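Local structure of histone-lysine N-methyltransferase, H3 lysine-9 specific SUVH4 (Arabidopsis thaliana, 4QEO) at residues I274-V283 against E383-D393; D329-H337 against C344-R352. The protein methylates a lysine in the tail of histone H3, placing a mark of transcriptional repression on chromatin, and binds methylated DNA. All blocks are in the same frame, centred on the assembly; numbering follows the deposited sequence.

How the contacts relate
Contact 1 encloses contact 2 along the chain: 274-283 comes first, 329-337 and 344-352 follow, and 383-393 comes last. Their centres lie about 20 Å apart, their nearest atoms about 5 Å, without touching. Contact 1 adds strand 278-279 to the edge of a four-stranded sheet through strand 387-390, joining pre-SET to SET directly. The first segment of contact 2 supplies edge strand 331-332 of another four-stranded sheet, whose opposite edge, 380-383, runs into the second segment of contact 1. Contact 2 is internal to pre-SET, tied to SET by the pairing of 331-332 with 467-473 and by Arg483, at the start of strand 483-488, whose salt bridges reach Glu333 and, in contact 1, Glu383.

Contact 1. Residues I274-V283 against E383-D393; sequences IKSLIIEPNV and EYIGVVRRTAD
Ile278 and Ile279 lie parallel to Val387 and Val388, and three backbone hydrogen bonds hold the pairing. Ile278 N donates to Gly386 O at 3.2 Å, Val388 N returns to Ile278 O at 2.7 Å, and Glu280 N closes the ladder on Val388 O at 3.1 Å. Between them Val387 CA makes a C-H...O contact with the same Ile278 carbonyl.

The apolar packing has two centres. With chi1 at -59°, Ile385 turns CG2 against the Ser276 carbonyl group and CG1 of Ile274, while its CD1 runs into the end of Leu277, 3.8 Å from CD2; those two side chains cross at about a right angle. Val388 is the second centre, its branches divided: CG2 faces Leu277 CD2, and CG1 meets Val283 CG1 at 4.0 Å. On the other face of the strand pair, Val387 sends CG2 to Ile278 CB and sets CG1 over the middle of the Arg389 guanidinium, 3.7 Å above its plane.

Among the charged groups, Glu280 bends at chi2 (-51°) and lies alongside Arg389, pointing the same way. Its OE1 makes a long salt bridge of 3.5 Å to Arg389 NH1, with carboxylate and guanidinium 45° apart; Arg389 NE has its own acid in Asp448 on strand 445-448. Further along, Arg390 pairs with Asp393, and one water gathers three groups, accepting from Arg390 N and donating to Asn282 OD1 (2.9 Å) and Asp393 OD1.

The arrangement is a short parallel edge strand, contributed by the pre-SET motif, added to a small mixed sheet of the SET domain. Strand 387-390 is its inner neighbour, following closely on Tyr384, which packs near the S-adenosyl-L-homocysteine pocket and touches the bound histone peptide.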
loop_
_atom_site.group_PDB
_atom_site.type_symbol
_atom_site.label_atom_id
_atom_site.label_comp_id
_atom_site.label_asym_id
_atom_site.label_seq_id
_atom_site.Cartn_x
_atom_site.Cartn_y
_atom_site.Cartn_z
ATOM N N ILE A 274 -24.966 5.437 8.950
ATOM C CA ILE A 274 -25.010 4.491 10.057
ATOM C C ILE A 274 -23.672 3.762 10.199
ATOM O O ILE A 274 -22.926 3.616 9.225
ATOM C CB ILE A 274 -26.151 3.465 9.885
ATOM C CG1 ILE A 274 -25.990 2.697 8.575
ATOM C CG2 ILE A 274 -27.507 4.164 9.917
ATOM C CD1 ILE A 274 -27.138 1.736 8.278
ATOM N N LYS A 275 -23.366 3.317 11.414
ATOM C CA LYS A 275 -22.133 2.573 11.665
ATOM C C LYS A 275 -22.412 1.085 11.798
ATOM O O LYS A 275 -21.494 0.277 11.846
ATOM C CB LYS A 275 -21.420 3.081 12.927
ATOM C CG LYS A 275 -20.383 4.183 12.668
ATOM C CD LYS A 275 -19.446 4.397 13.863
ATOM C CE LYS A 275 -18.188 3.539 13.762
ATOM N NZ LYS A 275 -17.220 3.815 14.872
ATOM N N SER A 276 -23.684 0.725 11.878
ATOM C CA SER A 276 -24.053 -0.660 12.107
ATOM C C SER A 276 -25.039 -1.128 11.047
ATOM O O SER A 276 -25.902 -0.366 10.613
ATOM C CB SER A 276 -24.697 -0.825 13.491
ATOM O OG SER A 276 -23.739 -0.706 14.531
ATOM N N LEU A 277 -24.916 -2.394 10.655
ATOM C CA LEU A 277 -25.869 -3.027 9.758
ATOM C C LEU A 277 -27.300 -2.916 10.273
ATOM O O LEU A 277 -27.548 -3.000 11.480
ATOM C CB LEU A 277 -25.524 -4.507 9.598
ATOM C CG LEU A 277 -24.184 -4.836 8.944
ATOM C CD1 LEU A 277 -23.933 -6.329 9.040
ATOM C CD2 LEU A 277 -24.183 -4.381 7.489
ATOM N N ILE A 278 -28.240 -2.714 9.354
ATOM C CA ILE A 278 -29.659 -2.834 9.668
ATOM C C ILE A 278 -30.166 -4.087 8.960
ATOM O O ILE A 278 -29.899 -4.287 7.783
ATOM C CB ILE A 278 -30.462 -1.622 9.176
ATOM C CG1 ILE A 278 -30.018 -0.350 9.906
ATOM C CG2 ILE A 278 -31.956 -1.868 9.367
ATOM C CD1 ILE A 278 -30.653 0.912 9.344
ATOM N N ILE A 279 -30.877 -4.946 9.673
ATOM C CA ILE A 279 -31.331 -6.183 9.052
ATOM C C ILE A 279 -32.833 -6.156 8.776
ATOM O O ILE A 279 -33.628 -5.959 9.689
ATOM C CB ILE A 279 -30.934 -7.397 9.905
ATOM C CG1 ILE A 279 -29.404 -7.473 9.991
ATOM C CG2 ILE A 279 -31.516 -8.670 9.325
ATOM C CD1 ILE A 279 -28.890 -8.701 10.673
ATOM N N GLU A 280 -33.213 -6.337 7.511
ATOM C CA GLU A 280 -34.625 -6.304 7.132
ATOM C C GLU A 280 -35.416 -7.442 7.765
ATOM O O GLU A 280 -34.851 -8.491 8.064
ATOM C CB GLU A 280 -34.787 -6.329 5.601
ATOM C CG GLU A 280 -34.640 -4.970 4.958
ATOM C CD GLU A 280 -35.525 -3.912 5.605
ATOM O OE1 GLU A 280 -36.759 -3.980 5.428
ATOM O OE2 GLU A 280 -34.985 -3.015 6.292
ATOM N N PRO A 281 -36.726 -7.217 7.991
ATOM C CA PRO A 281 -37.671 -8.185 8.562
ATOM C C PRO A 281 -37.592 -9.595 7.963
ATOM O O PRO A 281 -37.630 -10.571 8.706
ATOM C CB PRO A 281 -39.035 -7.569 8.233
ATOM C CG PRO A 281 -38.783 -6.092 8.040
ATOM C CD PRO A 281 -37.300 -5.858 7.967
ATOM N N ASN A 282 -37.487 -9.689 6.645
ATOM C CA ASN A 282 -37.553 -10.974 5.952
ATOM C C ASN A 282 -36.191 -11.646 5.833
ATOM O O ASN A 282 -36.067 -12.751 5.306
ATOM C CB ASN A 282 -38.189 -10.793 4.568
ATOM C CG ASN A 282 -37.822 -9.467 3.927
ATOM O OD1 ASN A 282 -37.050 -8.684 4.490
ATOM N ND2 ASN A 282 -38.371 -9.206 2.746
ATOM N N VAL A 283 -35.162 -10.959 6.307
ATOM C CA VAL A 283 -33.842 -11.553 6.397
ATOM C C VAL A 283 -33.716 -12.238 7.747
ATOM O O VAL A 283 -34.109 -11.686 8.772
ATOM C CB VAL A 283 -32.729 -10.506 6.197
ATOM C CG1 VAL A 283 -31.374 -11.104 6.516
ATOM C CG2 VAL A 283 -32.763 -9.995 4.768
ATOM N N GLU A 383 -15.876 -1.852 7.013
ATOM C CA GLU A 383 -16.882 -2.823 6.647
ATOM C C GLU A 383 -17.818 -2.133 5.669
ATOM O O GLU A 383 -18.069 -0.937 5.779
ATOM C CB GLU A 383 -17.673 -3.290 7.886
ATOM C CG GLU A 383 -18.642 -4.432 7.582
ATOM C CD GLU A 383 -19.325 -5.016 8.822
ATOM O OE1 GLU A 383 -18.745 -4.958 9.924
ATOM O OE2 GLU A 383 -20.455 -5.534 8.686
ATOM N N TYR A 384 -18.329 -2.873 4.702
ATOM C CA TYR A 384 -19.405 -2.338 3.887
ATOM C C TYR A 384 -20.711 -2.417 4.690
ATOM O O TYR A 384 -21.279 -3.493 4.855
ATOM C CB TYR A 384 -19.514 -3.109 2.575
ATOM C CG TYR A 384 -20.303 -2.386 1.507
ATOM C CD1 TYR A 384 -21.684 -2.509 1.440
ATOM C CD2 TYR A 384 -19.671 -1.581 0.570
ATOM C CE1 TYR A 384 -22.419 -1.853 0.473
ATOM C CE2 TYR A 384 -20.400 -0.917 -0.407
ATOM C CZ TYR A 384 -21.778 -1.063 -0.449
ATOM O OH TYR A 384 -22.524 -0.417 -1.411
ATOM N N ILE A 385 -21.160 -1.268 5.198
ATOM C CA ILE A 385 -22.385 -1.168 6.000
ATOM C C ILE A 385 -23.568 -0.586 5.207
ATOM O O ILE A 385 -23.414 0.360 4.431
ATOM C CB ILE A 385 -22.138 -0.303 7.263
ATOM C CG1 ILE A 385 -21.018 -0.906 8.124
ATOM C CG2 ILE A 385 -23.420 -0.142 8.090
ATOM C CD1 ILE A 385 -21.371 -2.236 8.758
ATOM N N GLY A 386 -24.747 -1.161 5.414
ATOM C CA GLY A 386 -25.972 -0.720 4.766
ATOM C C GLY A 386 -27.130 -1.527 5.335
ATOM O O GLY A 386 -27.006 -2.091 6.429
ATOM N N VAL A 387 -28.243 -1.596 4.606
ATOM C CA VAL A 387 -29.375 -2.423 5.019
ATOM C C VAL A 387 -29.280 -3.802 4.383
ATOM O O VAL A 387 -29.341 -3.923 3.165
ATOM C CB VAL A 387 -30.728 -1.811 4.606
ATOM C CG1 VAL A 387 -31.881 -2.721 5.054
ATOM C CG2 VAL A 387 -30.892 -0.434 5.199
ATOM N N VAL A 388 -29.137 -4.839 5.200
ATOM C CA VAL A 388 -29.073 -6.201 4.676
ATOM C C VAL A 388 -30.450 -6.661 4.204
ATOM O O VAL A 388 -31.373 -6.797 5.007
ATOM C CB VAL A 388 -28.567 -7.196 5.721
ATOM C CG1 VAL A 388 -28.542 -8.596 5.131
ATOM C CG2 VAL A 388 -27.180 -6.794 6.212
ATOM N N ARG A 389 -30.576 -6.892 2.900
ATOM C CA ARG A 389 -31.838 -7.300 2.291
ATOM C C ARG A 389 -31.676 -8.638 1.577
ATOM O O ARG A 389 -30.559 -9.068 1.261
ATOM C CB ARG A 389 -32.328 -6.250 1.280
ATOM C CG ARG A 389 -32.359 -4.809 1.789
ATOM C CD ARG A 389 -33.187 -3.899 0.871
ATOM N NE ARG A 389 -33.189 -2.509 1.326
ATOM C CZ ARG A 389 -34.062 -1.995 2.191
ATOM N NH1 ARG A 389 -35.024 -2.751 2.702
ATOM N NH2 ARG A 389 -33.977 -0.718 2.545
ATOM N N ARG A 390 -32.800 -9.302 1.337
ATOM C CA ARG A 390 -32.821 -10.459 0.452
ATOM C C ARG A 390 -32.646 -9.951 -0.971
ATOM O O ARG A 390 -33.247 -8.946 -1.356
ATOM C CB ARG A 390 -34.141 -11.213 0.589
ATOM C CG ARG A 390 -34.009 -12.633 1.107
ATOM C CD ARG A 390 -35.280 -13.055 1.835
ATOM N NE ARG A 390 -36.466 -12.377 1.317
ATOM C CZ ARG A 390 -37.350 -12.932 0.494
ATOM N NH1 ARG A 390 -37.192 -14.188 0.093
ATOM N NH2 ARG A 390 -38.399 -12.234 0.077
ATOM N N THR A 391 -31.808 -10.634 -1.744
ATOM C CA THR A 391 -31.537 -10.231 -3.120
ATOM C C THR A 391 -32.796 -10.233 -3.983
ATOM O O THR A 391 -32.977 -9.344 -4.812
ATOM C CB THR A 391 -30.464 -11.119 -3.770
ATOM O OG1 THR A 391 -30.765 -12.497 -3.514
ATOM C CG2 THR A 391 -29.091 -10.783 -3.200
ATOM N N ALA A 392 -33.664 -11.218 -3.768
ATOM C CA ALA A 392 -34.913 -11.329 -4.514
ATOM C C ALA A 392 -35.782 -10.084 -4.353
ATOM O O ALA A 392 -36.444 -9.654 -5.299
ATOM C CB ALA A 392 -35.675 -12.565 -4.077
ATOM N N ASP A 393 -35.765 -9.506 -3.153
ATOM C CA ASP A 393 -36.571 -8.325 -2.842
ATOM C C ASP A 393 -36.076 -7.032 -3.501
ATOM O O ASP A 393 -36.711 -5.985 -3.371
ATOM C CB ASP A 393 -36.653 -8.120 -1.327
ATOM C CG ASP A 393 -37.187 -9.338 -0.604
ATOM O OD1 ASP A 393 -36.848 -9.521 0.585
ATOM O OD2 ASP A 393 -37.944 -10.114 -1.225
HETATM O O HOH W 1 -35.320 -8.136 2.255
#

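Contact 2. Residues D329-H337 against C344-R352; sequences DVVFECGPH and CVNRTSQKR. With ZN (zinc ion), chain G; ZN (zinc ion), chain F.
Phe332 O takes a hydrogen bond from Asn346 ND2 at 3.0 Å, in the carbonyl plane and on a lone pair. The same nitrogen also makes a weak bond to Cys334 SG, so both partners favour this turn of the amide; its other end, Asn346 OD1, is buried without a polar partner.

Glu333 comes next; its chain, extended beyond CG, carries the carboxylate to the 3-10 segment 345-350. OE2 is gripped twice on its syn side, by Ser349 N at 2.9 Å and Ser349 OG at 2.8 Å, which arrive from opposite faces of the carboxylate. OE1 accepts from Gln350 NE2 on the anti side and forms a salt bridge with Arg483, which also bonds Ser349 OG. An alanine in place of Glu333 would probably leave Ser349 N, Ser349 OG and Gln350 NE2 without this acceptor and take from Arg483 one of its two acids.

At Cys334 the backbone is held from both ends: its N donates to Asn346 O at 3.0 Å, and its O receives Gln350 NE2 at 2.8 Å in a nearly straight bond (164°). Cys334 SG, beside its own backbone N (chi1 -69°), joins two zinc ions, at 2.2 Å and 2.5 Å. Cys344 SG shares the nearer zinc, which Cys298 and Cys340 complete; Cys292, Cys306 and Cys338 complete the other.

Gly335 O is met by Arg347 NH2 at 2.8 Å, at the guanidinium edge but tilted from its plane. Cys334 CB lies over one face of that group, offset toward its rim, and Gln350 OE1 steadies NH1 in plane.

This is part of the triangular three-zinc cluster of the pre-SET domain, with a bridging cysteine thiolate fixed between strand 331-332 and the 3-10 segment that follows Cys344, the last cysteine of the cluster.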
loop_
_atom_site.group_PDB
_atom_site.type_symbol
_atom_site.label_atom_id
_atom_site.label_comp_id
_atom_site.label_asym_id
_atom_site.label_seq_id
_atom_site.Cartn_x
_atom_site.Cartn_y
_atom_site.Cartn_z
ATOM N N ASP A 329 -10.592 -17.220 2.078
ATOM C CA ASP A 329 -12.000 -17.433 1.776
ATOM C C ASP A 329 -12.843 -16.747 2.841
ATOM O O ASP A 329 -13.810 -16.044 2.530
ATOM C CB ASP A 329 -12.335 -18.926 1.730
ATOM C CG ASP A 329 -11.942 -19.571 0.417
ATOM O OD1 ASP A 329 -11.644 -18.826 -0.542
ATOM O OD2 ASP A 329 -11.939 -20.819 0.339
ATOM N N VAL A 330 -12.472 -16.942 4.101
ATOM C CA VAL A 330 -13.173 -16.266 5.194
ATOM C C VAL A 330 -12.263 -16.106 6.413
ATOM O O VAL A 330 -11.434 -16.965 6.701
ATOM C CB VAL A 330 -14.496 -16.989 5.568
ATOM C CG1 VAL A 330 -14.219 -18.351 6.168
ATOM C CG2 VAL A 330 -15.349 -16.135 6.522
ATOM N N VAL A 331 -12.398 -14.979 7.102
ATOM C CA VAL A 331 -11.664 -14.747 8.340
ATOM C C VAL A 331 -12.640 -14.928 9.504
ATOM O O VAL A 331 -13.771 -14.453 9.446
ATOM C CB VAL A 331 -11.012 -13.322 8.366
ATOM C CG1 VAL A 331 -10.552 -12.945 9.767
ATOM C CG2 VAL A 331 -9.846 -13.240 7.397
ATOM N N PHE A 332 -12.212 -15.645 10.538
ATOM C CA PHE A 332 -13.049 -15.888 11.707
ATOM C C PHE A 332 -12.584 -15.039 12.877
ATOM O O PHE A 332 -11.594 -15.354 13.538
ATOM C CB PHE A 332 -13.015 -17.360 12.106
ATOM C CG PHE A 332 -13.728 -18.275 11.147
ATOM C CD1 PHE A 332 -15.095 -18.483 11.247
ATOM C CD2 PHE A 332 -13.027 -18.950 10.163
ATOM C CE1 PHE A 332 -15.753 -19.342 10.374
ATOM C CE2 PHE A 332 -13.678 -19.810 9.289
ATOM C CZ PHE A 332 -15.043 -20.006 9.398
ATOM N N GLU A 333 -13.305 -13.955 13.121
ATOM C CA GLU A 333 -12.967 -13.051 14.197
ATOM C C GLU A 333 -13.668 -13.434 15.487
ATOM O O GLU A 333 -14.714 -14.097 15.482
ATOM C CB GLU A 333 -13.334 -11.614 13.826
ATOM C CG GLU A 333 -12.305 -10.925 12.934
ATOM C CD GLU A 333 -12.613 -9.454 12.680
ATOM O OE1 GLU A 333 -13.641 -8.944 13.178
ATOM O OE2 GLU A 333 -11.821 -8.802 11.975
ATOM N N CYS A 334 -13.077 -12.998 16.591
ATOM C CA CYS A 334 -13.728 -13.073 17.885
ATOM C C CYS A 334 -15.026 -12.261 17.846
ATOM O O CYS A 334 -15.141 -11.264 17.118
ATOM C CB CYS A 334 -12.786 -12.583 18.987
ATOM S SG CYS A 334 -11.348 -13.683 19.308
ATOM N N GLY A 335 -16.011 -12.710 18.615
ATOM C CA GLY A 335 -17.338 -12.127 18.563
ATOM C C GLY A 335 -17.928 -11.802 19.924
ATOM O O GLY A 335 -17.214 -11.742 20.918
ATOM N N PRO A 336 -19.246 -11.584 19.966
ATOM C CA PRO A 336 -20.005 -11.139 21.144
ATOM C C PRO A 336 -19.866 -12.048 22.375
ATOM O O PRO A 336 -19.911 -11.553 23.509
ATOM C CB PRO A 336 -21.454 -11.145 20.637
ATOM C CG PRO A 336 -21.320 -10.871 19.164
ATOM C CD PRO A 336 -20.092 -11.650 18.758
ATOM N N HIS A 337 -19.706 -13.350 22.159
ATOM C CA HIS A 337 -19.557 -14.284 23.270
ATOM C C HIS A 337 -18.117 -14.649 23.641
ATOM O O HIS A 337 -17.906 -15.432 24.573
ATOM C CB HIS A 337 -20.391 -15.557 23.035
ATOM C CG HIS A 337 -21.863 -15.322 23.102
ATOM N ND1 HIS A 337 -22.677 -15.376 21.991
ATOM C CD2 HIS A 337 -22.663 -14.979 24.139
ATOM C CE1 HIS A 337 -23.920 -15.103 22.346
ATOM N NE2 HIS A 337 -23.938 -14.861 23.644
ATOM N N CYS A 344 -8.539 -7.213 21.444
ATOM C CA CYS A 344 -8.059 -8.469 20.861
ATOM C C CYS A 344 -7.683 -8.275 19.400
ATOM O O CYS A 344 -8.415 -7.633 18.642
ATOM C CB CYS A 344 -9.113 -9.585 20.974
ATOM S SG CYS A 344 -8.586 -11.135 20.186
ATOM N N VAL A 345 -6.541 -8.820 18.997
ATOM C CA VAL A 345 -6.075 -8.612 17.620
ATOM C C VAL A 345 -6.970 -9.384 16.648
ATOM O O VAL A 345 -7.143 -8.997 15.481
ATOM C CB VAL A 345 -4.585 -8.968 17.467
ATOM C CG1 VAL A 345 -4.073 -8.622 16.070
ATOM C CG2 VAL A 345 -3.778 -8.205 18.498
ATOM N N ASN A 346 -7.603 -10.438 17.159
ATOM C CA ASN A 346 -8.561 -11.173 16.347
ATOM C C ASN A 346 -9.933 -10.490 16.272
ATOM O O ASN A 346 -10.903 -11.081 15.820
ATOM C CB ASN A 346 -8.677 -12.636 16.774
ATOM C CG ASN A 346 -9.138 -13.530 15.637
ATOM O OD1 ASN A 346 -8.686 -13.388 14.507
ATOM N ND2 ASN A 346 -10.079 -14.424 15.921
ATOM N N ARG A 347 -9.988 -9.233 16.698
ATOM C CA ARG A 347 -11.115 -8.368 16.393
ATOM C C ARG A 347 -10.676 -7.207 15.485
ATOM O O ARG A 347 -11.328 -6.167 15.467
ATOM C CB ARG A 347 -11.716 -7.803 17.687
ATOM C CG ARG A 347 -12.216 -8.864 18.679
ATOM C CD ARG A 347 -12.730 -8.198 19.944
ATOM N NE ARG A 347 -13.298 -9.124 20.929
ATOM C CZ ARG A 347 -14.574 -9.505 20.948
ATOM N NH1 ARG A 347 -15.411 -9.083 20.014
ATOM N NH2 ARG A 347 -15.017 -10.321 21.899
ATOM N N THR A 348 -9.581 -7.376 14.743
ATOM C CA THR A 348 -9.048 -6.270 13.919
ATOM C C THR A 348 -10.063 -5.405 13.137
ATOM O O THR A 348 -10.037 -4.180 13.262
ATOM C CB THR A 348 -7.906 -6.744 13.006
ATOM O OG1 THR A 348 -6.786 -7.094 13.823
ATOM C CG2 THR A 348 -7.481 -5.639 12.009
ATOM N N SER A 349 -10.980 -6.016 12.381
ATOM C CA SER A 349 -11.896 -5.217 11.557
ATOM C C SER A 349 -13.037 -4.557 12.332
ATOM O O SER A 349 -13.823 -3.798 11.761
ATOM C CB SER A 349 -12.464 -6.035 10.395
ATOM O OG SER A 349 -13.473 -6.911 10.842
ATOM N N GLN A 350 -13.124 -4.835 13.628
ATOM C CA GLN A 350 -14.205 -4.289 14.445
ATOM C C GLN A 350 -13.801 -2.956 15.055
ATOM O O GLN A 350 -14.613 -2.249 15.647
ATOM C CB GLN A 350 -14.575 -5.262 15.567
ATOM C CG GLN A 350 -15.198 -6.564 15.082
ATOM C CD GLN A 350 -15.150 -7.675 16.138
ATOM O OE1 GLN A 350 -15.311 -7.432 17.344
ATOM N NE2 GLN A 350 -14.933 -8.897 15.683
ATOM N N LYS A 351 -12.530 -2.622 14.924
ATOM C CA LYS A 351 -12.025 -1.452 15.610
ATOM C C LYS A 351 -12.387 -0.158 14.880
ATOM O O LYS A 351 -12.885 -0.175 13.745
ATOM C CB LYS A 351 -10.526 -1.607 15.869
ATOM C CG LYS A 351 -10.268 -2.788 16.807
ATOM C CD LYS A 351 -8.799 -3.025 17.101
ATOM C CE LYS A 351 -8.636 -4.201 18.072
ATOM N NZ LYS A 351 -7.214 -4.399 18.473
ATOM N N ARG A 352 -12.160 0.960 15.553
ATOM C CA ARG A 352 -12.595 2.250 15.055
ATOM C C ARG A 352 -11.778 2.645 13.834
ATOM O O ARG A 352 -10.665 2.153 13.632
ATOM C CB ARG A 352 -12.432 3.296 16.143
ATOM C CG ARG A 352 -11.010 3.436 16.572
ATOM C CD ARG A 352 -10.907 4.266 17.820
ATOM N NE ARG A 352 -9.513 4.514 18.166
ATOM C CZ ARG A 352 -9.132 5.153 19.264
ATOM N NH1 ARG A 352 -10.050 5.602 20.107
ATOM N NH2 ARG A 352 -7.842 5.344 19.512
HETATM ZN ZN ZN G . -10.236 -12.671 20.947
HETATM ZN ZN ZN F . -12.743 -15.560 20.136
#